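Local coordinates for protein MgGH51 (Meripilus giganteus, PDB 6ZPY) that probably hydrolyses terminal alpha-L-arabinofuranosyl residues from arabinose-containing polysaccharides, as an alpha-L-arabinofuranosidase of glycoside hydrolase family 51, at residues Leu20-Ile25 / Pro481-Val486; Ser91-Phe96 / Ser175-Ile180; Gly230-Gly235 / Gly259-Val264. All blocks are in the same frame, centred on the assembly; numbering follows the deposited sequence.

Contact 1: Leu20-Ile25 / Pro481-Val486; sequences LMFEDI and PLLQHV. With AHR (alpha-L-arabinofuranose), chain F.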
ATOM      1  N   LEU A  20       0.104   0.317   8.692  1.00 11.85           N
ATOM      2  CA  LEU A  20      -0.075   0.862   7.334  1.00 11.53           C
ATOM      3  C   LEU A  20      -1.457   0.620   6.801  1.00 10.50           C
ATOM      4  O   LEU A  20      -2.079  -0.423   7.134  1.00 11.66           O
ATOM      5  CB  LEU A  20       0.936   0.232   6.379  1.00 11.90           C
ATOM      6  CG  LEU A  20       2.377   0.228   6.834  1.00 12.71           C
ATOM      7  CD1 LEU A  20       3.259  -0.435   5.803  1.00 15.60           C
ATOM      8  CD2 LEU A  20       2.847   1.615   7.098  1.00 14.57           C
ATOM      9  N   MET A  21      -1.908   1.555   5.975  1.00 10.26           N
ATOM     10  CA  MET A  21      -3.168   1.400   5.229  1.00 10.42           C
ATOM     11  C   MET A  21      -2.885   1.307   3.746  1.00 11.85           C
ATOM     12  O   MET A  21      -2.295   2.241   3.193  1.00 11.52           O
ATOM     13  CB  MET A  21      -4.088   2.590   5.518  1.00 11.63           C
ATOM     14  CG  MET A  21      -5.435   2.476   4.836  1.00 12.67           C
ATOM     15  SD  MET A  21      -5.474   3.048   3.192  1.00 12.86           S
ATOM     16  CE  MET A  21      -7.151   2.734   2.693  1.00 16.93           C
ATOM     17  N   PHE A  22      -3.305   0.226   3.139  1.00 10.57           N
ATOM     18  CA  PHE A  22      -3.050  -0.035   1.722  1.00 11.17           C
ATOM     19  C   PHE A  22      -4.340  -0.272   0.965  1.00 10.59           C
ATOM     20  O   PHE A  22      -5.177  -1.093   1.320  1.00 13.67           O
ATOM     21  CB  PHE A  22      -2.131  -1.228   1.536  1.00 12.68           C
ATOM     22  CG  PHE A  22      -1.697  -1.353   0.115  1.00 11.07           C
ATOM     23  CD1 PHE A  22      -2.410  -2.118  -0.769  1.00 11.78           C
ATOM     24  CD2 PHE A  22      -0.616  -0.625  -0.351  1.00 12.82           C
ATOM     25  CE1 PHE A  22      -2.041  -2.234  -2.098  1.00 12.33           C
ATOM     26  CE2 PHE A  22      -0.253  -0.737  -1.687  1.00 12.99           C
ATOM     27  CZ  PHE A  22      -0.949  -1.532  -2.552  1.00 12.93           C
ATOM     28  N   GLU A  23      -4.400   0.363  -0.186  1.00 11.44           N
ATOM     29  CA  GLU A  23      -5.255  -0.032  -1.305  1.00 10.33           C
ATOM     30  C   GLU A  23      -4.453   0.329  -2.550  1.00 11.05           C
ATOM     31  O   GLU A  23      -3.543   1.168  -2.447  1.00 11.39           O
ATOM     32  CB  GLU A  23      -6.590   0.682  -1.327  1.00 11.46           C
ATOM     33  CG  GLU A  23      -6.486   2.129  -1.671  1.00 12.02           C
ATOM     34  CD  GLU A  23      -7.774   2.917  -1.556  1.00 11.33           C
ATOM     35  OE1 GLU A  23      -8.739   2.560  -2.229  1.00 12.29           O
ATOM     36  OE2 GLU A  23      -7.794   3.853  -0.813  1.00 15.46           O
ATOM     37  N   ASP A  24      -4.888  -0.158  -3.682  1.00 10.62           N
ATOM     38  CA  ASP A  24      -4.256   0.253  -4.968  1.00 10.77           C
ATOM     39  C   ASP A  24      -4.885   1.581  -5.385  1.00 11.11           C
ATOM     40  O   ASP A  24      -6.043   1.621  -5.854  1.00 11.66           O
ATOM     41  CB  ASP A  24      -4.467  -0.791  -6.039  1.00 10.63           C
ATOM     42  CG  ASP A  24      -3.393  -0.710  -7.125  1.00 10.66           C
ATOM     43  OD1 ASP A  24      -2.880   0.426  -7.325  1.00 11.10           O
ATOM     44  OD2 ASP A  24      -3.018  -1.786  -7.662  1.00 12.29           O
ATOM     45  N   ILE A  25      -4.193   2.647  -5.087  1.00 10.23           N
ATOM     46  CA  ILE A  25      -4.557   4.029  -5.379  1.00 11.04           C
ATOM     47  C   ILE A  25      -3.239   4.679  -5.826  1.00 11.73           C
ATOM     48  O   ILE A  25      -2.184   4.304  -5.298  1.00 11.51           O
ATOM     49  CB  ILE A  25      -5.176   4.729  -4.158  1.00 10.44           C
ATOM     50  CG1 ILE A  25      -5.639   6.137  -4.497  1.00 11.02           C
ATOM     51  CG2 ILE A  25      -4.229   4.730  -2.973  1.00 11.35           C
ATOM     52  CD1 ILE A  25      -6.334   6.835  -3.355  1.00 11.88           C
ATOM     53  N   PRO A 481      -3.439   8.206   2.078  1.00 11.10           N
ATOM     54  CA  PRO A 481      -2.909   6.969   1.517  1.00 10.95           C
ATOM     55  C   PRO A 481      -1.421   6.790   1.776  1.00 10.50           C
ATOM     56  O   PRO A 481      -0.685   7.756   2.071  1.00 11.16           O
ATOM     57  CB  PRO A 481      -3.129   7.105  -0.006  1.00 11.32           C
ATOM     58  CG  PRO A 481      -4.118   8.249  -0.138  1.00 11.68           C
ATOM     59  CD  PRO A 481      -3.837   9.163   1.036  1.00 11.94           C
ATOM     60  N   LEU A 482      -1.007   5.542   1.639  1.00 10.21           N
ATOM     61  CA  LEU A 482       0.384   5.175   1.928  1.00 10.59           C
ATOM     62  C   LEU A 482       1.322   5.555   0.780  1.00 11.22           C
ATOM     63  O   LEU A 482       2.418   5.984   1.057  1.00 11.34           O
ATOM     64  CB  LEU A 482       0.398   3.659   2.120  1.00 10.51           C
ATOM     65  CG  LEU A 482       1.713   3.034   2.469  1.00 10.92           C
ATOM     66  CD1 LEU A 482       2.281   3.581   3.756  1.00 11.88           C
ATOM     67  CD2 LEU A 482       1.521   1.534   2.561  1.00 12.64           C
ATOM     68  N   LEU A 483       0.915   5.285  -0.439  1.00 11.14           N
ATOM     69  CA  LEU A 483       1.853   5.283  -1.592  1.00 10.68           C
ATOM     70  C   LEU A 483       1.318   6.122  -2.733  1.00 10.93           C
ATOM     71  O   LEU A 483       0.105   6.190  -2.976  1.00 12.45           O
ATOM     72  CB  LEU A 483       2.046   3.851  -2.065  1.00 11.27           C
ATOM     73  CG  LEU A 483       2.957   2.967  -1.216  1.00 13.33           C
ATOM     74  CD1 LEU A 483       2.966   1.541  -1.679  1.00 16.20           C
ATOM     75  CD2 LEU A 483       4.371   3.499  -1.200  1.00 17.22           C
ATOM     76  N   GLN A 484       2.252   6.701  -3.474  1.00 10.70           N
ATOM     77  CA  GLN A 484       1.912   7.558  -4.628  1.00 11.48           C
ATOM     78  C   GLN A 484       2.946   7.410  -5.734  1.00 10.69           C
ATOM     79  O   GLN A 484       4.099   7.783  -5.541  1.00 11.32           O
ATOM     80  CB  GLN A 484       1.844   8.996  -4.188  1.00 13.07           C
ATOM     81  CG  GLN A 484       1.672   9.962  -5.341  1.00 12.76           C
ATOM     82  CD  GLN A 484       2.006  11.380  -4.968  1.00 13.08           C
ATOM     83  OE1 GLN A 484       2.637  11.645  -3.938  1.00 13.92           O
ATOM     84  NE2 GLN A 484       1.636  12.328  -5.789  1.00 14.10           N
ATOM     85  N   HIS A 485       2.477   6.969  -6.893  1.00 10.33           N
ATOM     86  CA  HIS A 485       3.281   7.114  -8.123  1.00 10.59           C
ATOM     87  C   HIS A 485       3.107   8.556  -8.584  1.00 11.24           C
ATOM     88  O   HIS A 485       1.993   8.984  -8.899  1.00 12.18           O
ATOM     89  CB  HIS A 485       2.805   6.141  -9.191  1.00 10.71           C
ATOM     90  CG  HIS A 485       3.819   5.981 -10.253  1.00 10.41           C
ATOM     91  ND1 HIS A 485       4.370   7.078 -10.927  1.00 10.79           N
ATOM     92  CD2 HIS A 485       4.429   4.864 -10.679  1.00 12.34           C
ATOM     93  CE1 HIS A 485       5.304   6.564 -11.734  1.00 12.39           C
ATOM     94  NE2 HIS A 485       5.353   5.232 -11.623  1.00 11.54           N
ATOM     95  N   VAL A 486       4.173   9.319  -8.600  1.00 11.85           N
ATOM     96  CA  VAL A 486       4.085  10.759  -8.966  1.00 12.27           C
ATOM     97  C   VAL A 486       3.608  10.979 -10.392  1.00 12.11           C
ATOM     98  O   VAL A 486       3.183  12.094 -10.684  1.00 14.62           O
ATOM     99  CB  VAL A 486       5.422  11.456  -8.685  1.00 13.28           C
ATOM    100  CG1 VAL A 486       5.773  11.382  -7.193  1.00 16.92           C
ATOM    101  CG2 VAL A 486       6.553  10.927  -9.512  1.00 14.74           C
TER
HETATM  102  O5  AHR F 710      -7.310   7.136   1.316  1.00 21.84           O
HETATM  103  C5  AHR F 710      -8.205   7.478   0.197  1.00 24.95           C
HETATM  104  C4  AHR F 710      -9.718   7.213   0.384  1.00 19.08           C
HETATM  105  O4  AHR F 710     -10.229   7.901   1.563  1.00 19.73           O
HETATM  106  C3  AHR F 710     -10.047   5.788   0.726  1.00 18.37           C
HETATM  107  O3  AHR F 710     -10.096   4.854  -0.329  1.00 13.04           O
HETATM  108  C2  AHR F 710     -11.440   5.905   1.456  1.00 18.13           C
HETATM  109  O2  AHR F 710     -11.649   4.720   2.243  1.00 12.75           O
HETATM  110  C1  AHR F 710     -11.409   7.286   2.141  1.00 16.05           C
HETATM  111  O1  AHR F 710     -12.551   7.942   1.517  1.00 25.96           O
HETATM  112  O   HOH W   1      -3.186   3.671   0.896  1.00 11.91           O
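Between M21 and L482 a single water oxygen is gripped from both segments: it donates to M21 O at 2.8 Å and accepts from L482 N at 3.0 Å. L482 CB lies against the same carbonyl, 3.2 Å from M21 O. With its CG anti to the backbone N (chi1 -178°), L482 sends its fork across L20 at a slant, where L482 CD1 and L20 CD2 are 3.9 Å apart. L483 CD1 comes at the edge of the F22 ring, near its plane, 3.9 Å from F22 CE2. Further along, I25 CG2 rests on P481 CB at 4.0 Å. P481 CG also reaches the bound arabinofuranose, 3.7 Å from its O5. The other segment holds the sugar through E23: arabinose O3 donates to E23 OE2 at 2.6 Å, while OE1 accepts from N232 N and W261 NE1, which fixes the carboxylate's rotation. An alanine in place of E23 is likely to leave the sugar hydroxyl, N232 N and W261 NE1 without their acceptor. The contact sits where the (beta/alpha)8 barrel closes: strand 20-21 pairs with strand 224-227, 481-486 follows strand 474-479, and L217 of helix 211-219 packs on both L20 and L482.

Contact 2: Ser91-Phe96 / Ser175-Ile180; sequences SGRVGF and SFFVTI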
ATOM      1  N   SER A  91      11.543  -5.650 -43.289  1.00 15.58           N
ATOM      2  CA  SER A  91      12.965  -5.915 -43.061  1.00 15.56           C
ATOM      3  C   SER A  91      13.344  -5.358 -41.699  1.00 15.90           C
ATOM      4  O   SER A  91      12.639  -4.514 -41.151  1.00 20.46           O
ATOM      5  CB  SER A  91      13.801  -5.311 -44.190  1.00 20.41           C
ATOM      6  OG  SER A  91      13.626  -3.913 -44.183  1.00 26.05           O
ATOM      7  N   GLY A  92      14.481  -5.793 -41.228  1.00 15.17           N
ATOM      8  CA  GLY A  92      15.140  -5.179 -40.079  1.00 16.46           C
ATOM      9  C   GLY A  92      14.388  -5.502 -38.799  1.00 15.15           C
ATOM     10  O   GLY A  92      13.942  -6.577 -38.606  1.00 19.59           O
ATOM     11  N   ARG A  93      14.375  -4.559 -37.909  1.00 14.87           N
ATOM     12  CA  ARG A  93      13.906  -4.769 -36.538  1.00 16.41           C
ATOM     13  C   ARG A  93      12.437  -4.390 -36.529  1.00 15.38           C
ATOM     14  O   ARG A  93      12.125  -3.219 -36.686  1.00 17.42           O
ATOM     15  CB  ARG A  93      14.778  -3.885 -35.652  1.00 19.34           C
ATOM     16  CG  ARG A  93      14.489  -3.973 -34.184  1.00 18.51           C
ATOM     17  CD  ARG A  93      15.393  -3.052 -33.414  1.00 19.70           C
ATOM     18  NE  ARG A  93      15.310  -3.414 -32.024  1.00 17.09           N
ATOM     19  CZ  ARG A  93      14.821  -2.658 -31.033  1.00 15.97           C
ATOM     20  NH1 ARG A  93      14.307  -1.452 -31.251  1.00 16.51           N
ATOM     21  NH2 ARG A  93      14.857  -3.123 -29.793  1.00 16.43           N
ATOM     22  N   VAL A  94      11.567  -5.358 -36.336  1.00 13.39           N
ATOM     23  CA  VAL A  94      10.104  -5.103 -36.253  0.50 12.39           C
ATOM     24  C   VAL A  94       9.588  -5.705 -34.940  1.00 11.35           C
ATOM     25  O   VAL A  94      10.018  -6.792 -34.574  1.00 13.23           O
ATOM     26  CB  VAL A  94       9.378  -5.667 -37.482  0.50 11.08           C
ATOM     27  CG1 VAL A  94       7.874  -5.484 -37.364  0.50 13.46           C
ATOM     28  CG2 VAL A  94       9.909  -5.038 -38.778  0.50  9.59           C
ATOM     29  N   GLY A  95       8.692  -5.003 -34.274  1.00 10.61           N
ATOM     30  CA  GLY A  95       8.204  -5.529 -32.992  1.00 10.79           C
ATOM     31  C   GLY A  95       7.395  -4.508 -32.297  1.00 11.22           C
ATOM     32  O   GLY A  95       6.637  -3.795 -32.937  1.00 11.69           O
ATOM     33  N   PHE A  96       7.558  -4.456 -30.978  1.00 10.53           N
ATOM     34  CA  PHE A  96       6.749  -3.546 -30.160  1.00 10.76           C
ATOM     35  C   PHE A  96       7.420  -3.352 -28.813  1.00  9.56           C
ATOM     36  O   PHE A  96       8.275  -4.104 -28.416  1.00 10.74           O
ATOM     37  CB  PHE A  96       5.310  -4.045 -30.010  1.00 10.13           C
ATOM     38  CG  PHE A  96       5.214  -5.488 -29.612  1.00  9.87           C
ATOM     39  CD1 PHE A  96       5.192  -5.842 -28.277  1.00  9.99           C
ATOM     40  CD2 PHE A  96       5.175  -6.511 -30.535  1.00  9.48           C
ATOM     41  CE1 PHE A  96       5.124  -7.173 -27.909  1.00 10.21           C
ATOM     42  CE2 PHE A  96       5.146  -7.839 -30.176  1.00 10.86           C
ATOM     43  CZ  PHE A  96       5.074  -8.177 -28.840  1.00 10.67           C
ATOM     44  N   SER A 175      12.082   1.297 -22.242  1.00 11.04           N
ATOM     45  CA  SER A 175      10.971   0.445 -22.587  1.00 10.52           C
ATOM     46  C   SER A 175      11.428  -0.971 -22.685  1.00 11.28           C
ATOM     47  O   SER A 175      12.599  -1.279 -23.054  1.00 11.03           O
ATOM     48  CB  SER A 175      10.334   0.854 -23.877  1.00 11.20           C
ATOM     49  OG  SER A 175       9.695   2.109 -23.752  1.00 12.32           O
ATOM     50  N   PHE A 176      10.478  -1.858 -22.426  1.00 11.11           N
ATOM     51  CA  PHE A 176      10.654  -3.265 -22.798  1.00 11.04           C
ATOM     52  C   PHE A 176      10.330  -3.408 -24.264  1.00 10.00           C
ATOM     53  O   PHE A 176       9.405  -2.752 -24.739  1.00 11.76           O
ATOM     54  CB  PHE A 176       9.703  -4.073 -21.933  1.00 10.42           C
ATOM     55  CG  PHE A 176       9.593  -5.538 -22.252  1.00 11.13           C
ATOM     56  CD1 PHE A 176      10.617  -6.414 -21.932  1.00 12.57           C
ATOM     57  CD2 PHE A 176       8.465  -6.052 -22.844  1.00 11.86           C
ATOM     58  CE1 PHE A 176      10.534  -7.743 -22.241  1.00 13.55           C
ATOM     59  CE2 PHE A 176       8.361  -7.396 -23.111  1.00 13.48           C
ATOM     60  CZ  PHE A 176       9.392  -8.248 -22.812  1.00 13.07           C
ATOM     61  N   PHE A 177      11.042  -4.313 -24.923  1.00 10.46           N
ATOM     62  CA  PHE A 177      10.764  -4.600 -26.329  1.00 10.35           C
ATOM     63  C   PHE A 177      10.706  -6.101 -26.608  1.00 10.96           C
ATOM     64  O   PHE A 177      11.291  -6.918 -25.933  1.00 11.22           O
ATOM     65  CB  PHE A 177      11.769  -3.919 -27.262  1.00 11.34           C
ATOM     66  CG  PHE A 177      13.152  -4.503 -27.245  1.00 11.42           C
ATOM     67  CD1 PHE A 177      13.452  -5.643 -27.961  1.00 13.10           C
ATOM     68  CD2 PHE A 177      14.150  -3.903 -26.524  1.00 12.06           C
ATOM     69  CE1 PHE A 177      14.749  -6.150 -27.972  1.00 14.12           C
ATOM     70  CE2 PHE A 177      15.450  -4.393 -26.547  1.00 12.14           C
ATOM     71  CZ  PHE A 177      15.740  -5.534 -27.249  1.00 14.31           C
ATOM     72  N   VAL A 178       9.984  -6.388 -27.691  1.00 10.71           N
ATOM     73  CA  VAL A 178       9.931  -7.697 -28.352  1.00 11.60           C
ATOM     74  C   VAL A 178      10.134  -7.430 -29.829  1.00 11.32           C
ATOM     75  O   VAL A 178       9.397  -6.589 -30.373  1.00 12.25           O
ATOM     76  CB  VAL A 178       8.592  -8.401 -28.089  1.00 11.77           C
ATOM     77  CG1 VAL A 178       8.570  -9.748 -28.751  1.00 14.02           C
ATOM     78  CG2 VAL A 178       8.327  -8.519 -26.586  1.00 13.04           C
ATOM     79  N   THR A 179      11.064  -8.165 -30.421  1.00 10.62           N
ATOM     80  CA  THR A 179      11.325  -7.974 -31.851  1.00 11.54           C
ATOM     81  C   THR A 179      11.574  -9.304 -32.526  1.00 11.71           C
ATOM     82  O   THR A 179      12.048 -10.275 -31.913  1.00 11.95           O
ATOM     83  CB  THR A 179      12.495  -7.016 -32.120  1.00 13.58           C
ATOM     84  OG1 THR A 179      13.674  -7.544 -31.562  1.00 14.73           O
ATOM     85  CG2 THR A 179      12.267  -5.600 -31.648  1.00 13.54           C
ATOM     86  N   ILE A 180      11.280  -9.284 -33.827  1.00 12.48           N
ATOM     87  CA  ILE A 180      11.758 -10.324 -34.750  1.00 12.70           C
ATOM     88  C   ILE A 180      12.373  -9.660 -35.973  1.00 12.55           C
ATOM     89  O   ILE A 180      12.270  -8.449 -36.135  1.00 12.68           O
ATOM     90  CB  ILE A 180      10.630 -11.291 -35.163  1.00 12.05           C
ATOM     91  CG1 ILE A 180       9.503 -10.599 -35.907  1.00 13.14           C
ATOM     92  CG2 ILE A 180      10.098 -12.048 -33.967  1.00 13.18           C
ATOM     93  CD1 ILE A 180       8.488 -11.505 -36.481  1.00 14.73           C
TER
HETATM   94  O   HOH W   2      15.954  -5.952 -31.026  1.00 20.76           O
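Strands 93-96 and 175-180 run antiparallel, their axes 4.6 Å apart at closest and at 141°, with V94-I180 and F96-V178 as hydrogen-bonded pairs around the non-hydrogen-bonded pair G95-T179. Four backbone bonds link the pairs, the longest V94 N to I180 O at 3.2 Å. At G95 the CA atoms of G95 and T179 close to 4.1 Å, and any side chain on the glycine would clash with V178 O and T179 CA. F96 places its CG between the backbone N and carbonyl carbon (chi1 49°), which lays the ring beside V178; V178 CB makes a CH-pi contact over one ring face, 3.6 Å from F96 CZ. That side looks into a beta-sandwich, where F84 and F192 of the other five-stranded sheet meet the F96 ring edge-to-face. On the reverse side R93 runs out extended across T179, its CG 3.7 Å from T179 CG2, and sets NH2 over the centre of the F177 ring in a cation-pi contact, R93 CZ being 4.5 Å from the centroid. The guanidinium stands steeply, its plane 71° from the ring. Q135 OE1 holds R93 NH2, and a water accepts from R93 NE at 2.8 Å while also bonding T179 OG1.

Contact 3: Gly230-Gly235 / Gly259-Val264; sequences GNNLEG and GDWGYV. With AHR (alpha-L-arabinofuranose), chain F.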
ATOM      1  N   GLY A 230     -10.491   0.482   2.270  1.00 10.52           N
ATOM      2  CA  GLY A 230     -10.372   1.493   1.237  1.00  9.95           C
ATOM      3  C   GLY A 230     -11.375   1.341   0.122  1.00 10.49           C
ATOM      4  O   GLY A 230     -11.964   0.279  -0.067  1.00 10.86           O
ATOM      5  N   ASN A 231     -11.531   2.397  -0.661  1.00 10.53           N
ATOM      6  CA  ASN A 231     -12.510   2.383  -1.765  1.00  9.84           C
ATOM      7  C   ASN A 231     -12.265   1.236  -2.727  1.00  9.95           C
ATOM      8  O   ASN A 231     -13.201   0.737  -3.290  1.00 10.21           O
ATOM      9  CB  ASN A 231     -12.484   3.702  -2.492  1.00 10.48           C
ATOM     10  CG  ASN A 231     -13.260   4.774  -1.785  1.00 13.09           C
ATOM     11  OD1 ASN A 231     -13.666   4.615  -0.638  1.00 12.83           O
ATOM     12  ND2 ASN A 231     -13.393   5.911  -2.434  1.00 13.12           N
ATOM     13  N   ASN A 232     -11.007   0.894  -2.932  1.00 10.01           N
ATOM     14  CA  ASN A 232     -10.674  -0.102  -3.949  1.00  9.94           C
ATOM     15  C   ASN A 232     -11.216  -1.484  -3.593  1.00 10.81           C
ATOM     16  O   ASN A 232     -11.259  -2.344  -4.450  1.00 11.37           O
ATOM     17  CB  ASN A 232      -9.177  -0.232  -4.190  1.00 11.04           C
ATOM     18  CG  ASN A 232      -8.842  -0.629  -5.620  1.00 10.45           C
ATOM     19  OD1 ASN A 232      -9.365  -0.022  -6.577  1.00 11.59           O
ATOM     20  ND2 ASN A 232      -7.999  -1.643  -5.745  1.00 11.37           N
ATOM     21  N   LEU A 233     -11.637  -1.690  -2.336  1.00 10.81           N
ATOM     22  CA  LEU A 233     -12.348  -2.922  -1.964  1.00 10.40           C
ATOM     23  C   LEU A 233     -13.734  -2.953  -2.612  1.00 10.22           C
ATOM     24  O   LEU A 233     -14.208  -4.046  -2.953  1.00 10.29           O
ATOM     25  CB  LEU A 233     -12.474  -2.903  -0.442  1.00 10.42           C
ATOM     26  CG  LEU A 233     -13.392  -3.954   0.171  1.00 10.21           C
ATOM     27  CD1 LEU A 233     -12.728  -5.317   0.131  1.00 12.23           C
ATOM     28  CD2 LEU A 233     -13.802  -3.567   1.588  1.00 12.27           C
ATOM     29  N   GLU A 234     -14.377  -1.799  -2.678  1.00 10.56           N
ATOM     30  CA  GLU A 234     -15.823  -1.734  -2.804  1.00 10.64           C
ATOM     31  C   GLU A 234     -16.300  -1.973  -4.229  1.00 11.99           C
ATOM     32  O   GLU A 234     -17.383  -2.501  -4.388  1.00 10.77           O
ATOM     33  CB  GLU A 234     -16.327  -0.423  -2.260  1.00 10.12           C
ATOM     34  CG  GLU A 234     -16.200  -0.336  -0.757  1.00 12.34           C
ATOM     35  CD  GLU A 234     -16.562   1.017  -0.231  1.00 12.49           C
ATOM     36  OE1 GLU A 234     -17.751   1.226   0.155  1.00 12.82           O
ATOM     37  OE2 GLU A 234     -15.696   1.862  -0.166  1.00 13.25           O
ATOM     38  N   GLY A 235     -15.550  -1.522  -5.235  1.00 11.19           N
ATOM     39  CA  GLY A 235     -16.049  -1.528  -6.605  1.00 11.98           C
ATOM     40  C   GLY A 235     -16.997  -0.378  -6.803  1.00 11.20           C
ATOM     41  O   GLY A 235     -17.429   0.290  -5.845  1.00 11.75           O
ATOM     42  N   GLY A 259     -10.529  -1.060 -11.026  1.00 11.03           N
ATOM     43  CA  GLY A 259     -10.523  -0.545  -9.655  1.00 12.00           C
ATOM     44  C   GLY A 259     -11.256   0.757  -9.526  1.00 12.16           C
ATOM     45  O   GLY A 259     -11.934   1.200 -10.466  1.00 13.41           O
ATOM     46  N   ASP A 260     -11.103   1.367  -8.374  1.00 11.04           N
ATOM     47  CA  ASP A 260     -11.973   2.480  -7.944  1.00 12.42           C
ATOM     48  C   ASP A 260     -11.236   3.799  -8.076  1.00 12.45           C
ATOM     49  O   ASP A 260     -11.770   4.791  -7.649  1.00 13.51           O
ATOM     50  CB  ASP A 260     -12.587   2.167  -6.588  1.00 12.90           C
ATOM     51  CG  ASP A 260     -13.457   0.918  -6.772  1.00 13.43           C
ATOM     52  OD1 ASP A 260     -14.463   0.998  -7.611  1.00 14.79           O
ATOM     53  OD2 ASP A 260     -13.099  -0.160  -6.217  1.00 14.05           O
ATOM     54  N   TRP A 261     -10.127   3.815  -8.845  1.00 11.92           N
ATOM     55  CA  TRP A 261      -9.308   5.039  -9.005  1.00 11.46           C
ATOM     56  C   TRP A 261      -8.936   5.287 -10.468  1.00 13.38           C
ATOM     57  O   TRP A 261      -7.959   5.997 -10.721  1.00 13.30           O
ATOM     58  CB  TRP A 261      -8.099   4.910  -8.090  1.00 11.84           C
ATOM     59  CG  TRP A 261      -8.494   4.902  -6.654  1.00 11.56           C
ATOM     60  CD1 TRP A 261      -8.505   3.814  -5.834  1.00 11.17           C
ATOM     61  CD2 TRP A 261      -9.052   5.994  -5.917  1.00 11.07           C
ATOM     62  NE1 TRP A 261      -8.960   4.216  -4.596  1.00 11.68           N
ATOM     63  CE2 TRP A 261      -9.264   5.537  -4.606  1.00 11.18           C
ATOM     64  CE3 TRP A 261      -9.264   7.334  -6.199  1.00 12.79           C
ATOM     65  CZ2 TRP A 261      -9.757   6.367  -3.604  1.00 12.06           C
ATOM     66  CZ3 TRP A 261      -9.731   8.158  -5.203  1.00 12.72           C
ATOM     67  CH2 TRP A 261      -9.997   7.671  -3.921  1.00 13.34           C
ATOM     68  N   GLY A 262      -9.710   4.747 -11.374  1.00 11.73           N
ATOM     69  CA  GLY A 262      -9.645   5.130 -12.788  1.00 12.45           C
ATOM     70  C   GLY A 262      -8.823   4.173 -13.614  1.00 12.77           C
ATOM     71  O   GLY A 262      -8.716   4.437 -14.831  1.00 14.75           O
ATOM     72  N   TYR A 263      -8.243   3.113 -13.051  1.00 10.04           N
ATOM     73  CA  TYR A 263      -7.377   2.195 -13.806  1.00 10.16           C
ATOM     74  C   TYR A 263      -7.697   0.750 -13.495  1.00 10.15           C
ATOM     75  O   TYR A 263      -8.201   0.368 -12.403  1.00 11.52           O
ATOM     76  CB  TYR A 263      -5.894   2.430 -13.589  1.00 10.63           C
ATOM     77  CG  TYR A 263      -5.430   2.473 -12.155  1.00 10.72           C
ATOM     78  CD1 TYR A 263      -4.891   1.356 -11.568  1.00 10.82           C
ATOM     79  CD2 TYR A 263      -5.470   3.636 -11.419  1.00 11.10           C
ATOM     80  CE1 TYR A 263      -4.389   1.381 -10.271  1.00 10.85           C
ATOM     81  CE2 TYR A 263      -4.998   3.681 -10.117  1.00 10.40           C
ATOM     82  CZ  TYR A 263      -4.463   2.540  -9.542  1.00 10.22           C
ATOM     83  OH  TYR A 263      -3.940   2.600  -8.269  1.00 10.34           O
ATOM     84  N   VAL A 264      -7.280  -0.091 -14.423  1.00 10.86           N
ATOM     85  CA  VAL A 264      -7.392  -1.549 -14.294  1.00 10.20           C
ATOM     86  C   VAL A 264      -6.362  -2.024 -13.297  1.00 10.44           C
ATOM     87  O   VAL A 264      -5.221  -1.590 -13.311  1.00 11.38           O
ATOM     88  CB  VAL A 264      -7.219  -2.229 -15.658  1.00 10.96           C
ATOM     89  CG1 VAL A 264      -7.122  -3.718 -15.521  1.00 10.59           C
ATOM     90  CG2 VAL A 264      -8.372  -1.849 -16.574  1.00 13.75           C
TER
HETATM   91  O5  AHR F 710      -7.310   7.136   1.316  1.00 21.84           O
HETATM   92  C5  AHR F 710      -8.205   7.478   0.197  1.00 24.95           C
HETATM   93  C4  AHR F 710      -9.718   7.213   0.384  1.00 19.08           C
HETATM   94  O4  AHR F 710     -10.229   7.901   1.563  1.00 19.73           O
HETATM   95  C3  AHR F 710     -10.047   5.788   0.726  1.00 18.37           C
HETATM   96  O3  AHR F 710     -10.096   4.854  -0.329  1.00 13.04           O
HETATM   97  C2  AHR F 710     -11.440   5.905   1.456  1.00 18.13           C
HETATM   98  O2  AHR F 710     -11.649   4.720   2.243  1.00 12.75           O
HETATM   99  C1  AHR F 710     -11.409   7.286   2.141  1.00 16.05           C
HETATM  100  O1  AHR F 710     -12.551   7.942   1.517  1.00 25.96           O
HETATM  101  O   HOH W   3     -12.774   6.076  -5.321  1.00 14.91           O
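D260 reaches from its loop into the short helical turn 231-234, on the substrate rim of the (beta/alpha)8 barrel just after strand 224-227. Its CB lies 3.6 Å from N231 O. CG, anti to the carbonyl carbon (chi1 -63°), carries the carboxylate on to the end of the turn, where G235 leaves helical geometry with positive phi. There OD1 lies against the G235 backbone, 3.1 Å from G235 CA. OD2 accepts from G235 N at 3.0 Å, a bent bond entering 43° out of the carboxylate plane, and makes a salt bridge with R257. Carbonyls of the turn crowd OD2 as well, and the charge of R257 would probably offset their repulsion. The D260 backbone is pinned too: D260 N donates to N232 OD1 at 2.9 Å, nearly along the C=O axis. That oxygen sits so close to G259 that a side chain there would strike it. N231 ND2 and D260 O share a water which lies over one face of the W261 indole. Two flanks thus line the sugar site: N231 N donates almost straight (173°) to arabinose O3 at 2.9 Å, and the indole meets that same oxygen with its edge, W261 CZ2 lying 3.6 Å from O3.

In the fold
From the N terminus the chain first lays down 20-25, at the opening strand of the barrel, and contact 1 is completed only by 481-486, more than 450 residues later, after the eighth strand. Everything else nests inside that loop. Contact 2 is the first to close, joining neighbouring strands of the beta-sandwich; its centre is about 34 Å from those of the other two. Contact 3 follows in series, a short loop over the barrel rim, without crossing contact 2. Contacts 1 and 3 have centres about 12 Å apart and touch directly: D24 OD1 meets Y263 OH at 2.6 Å, probably as a hydrogen bond, and both contacts reach the same arabinofuranose.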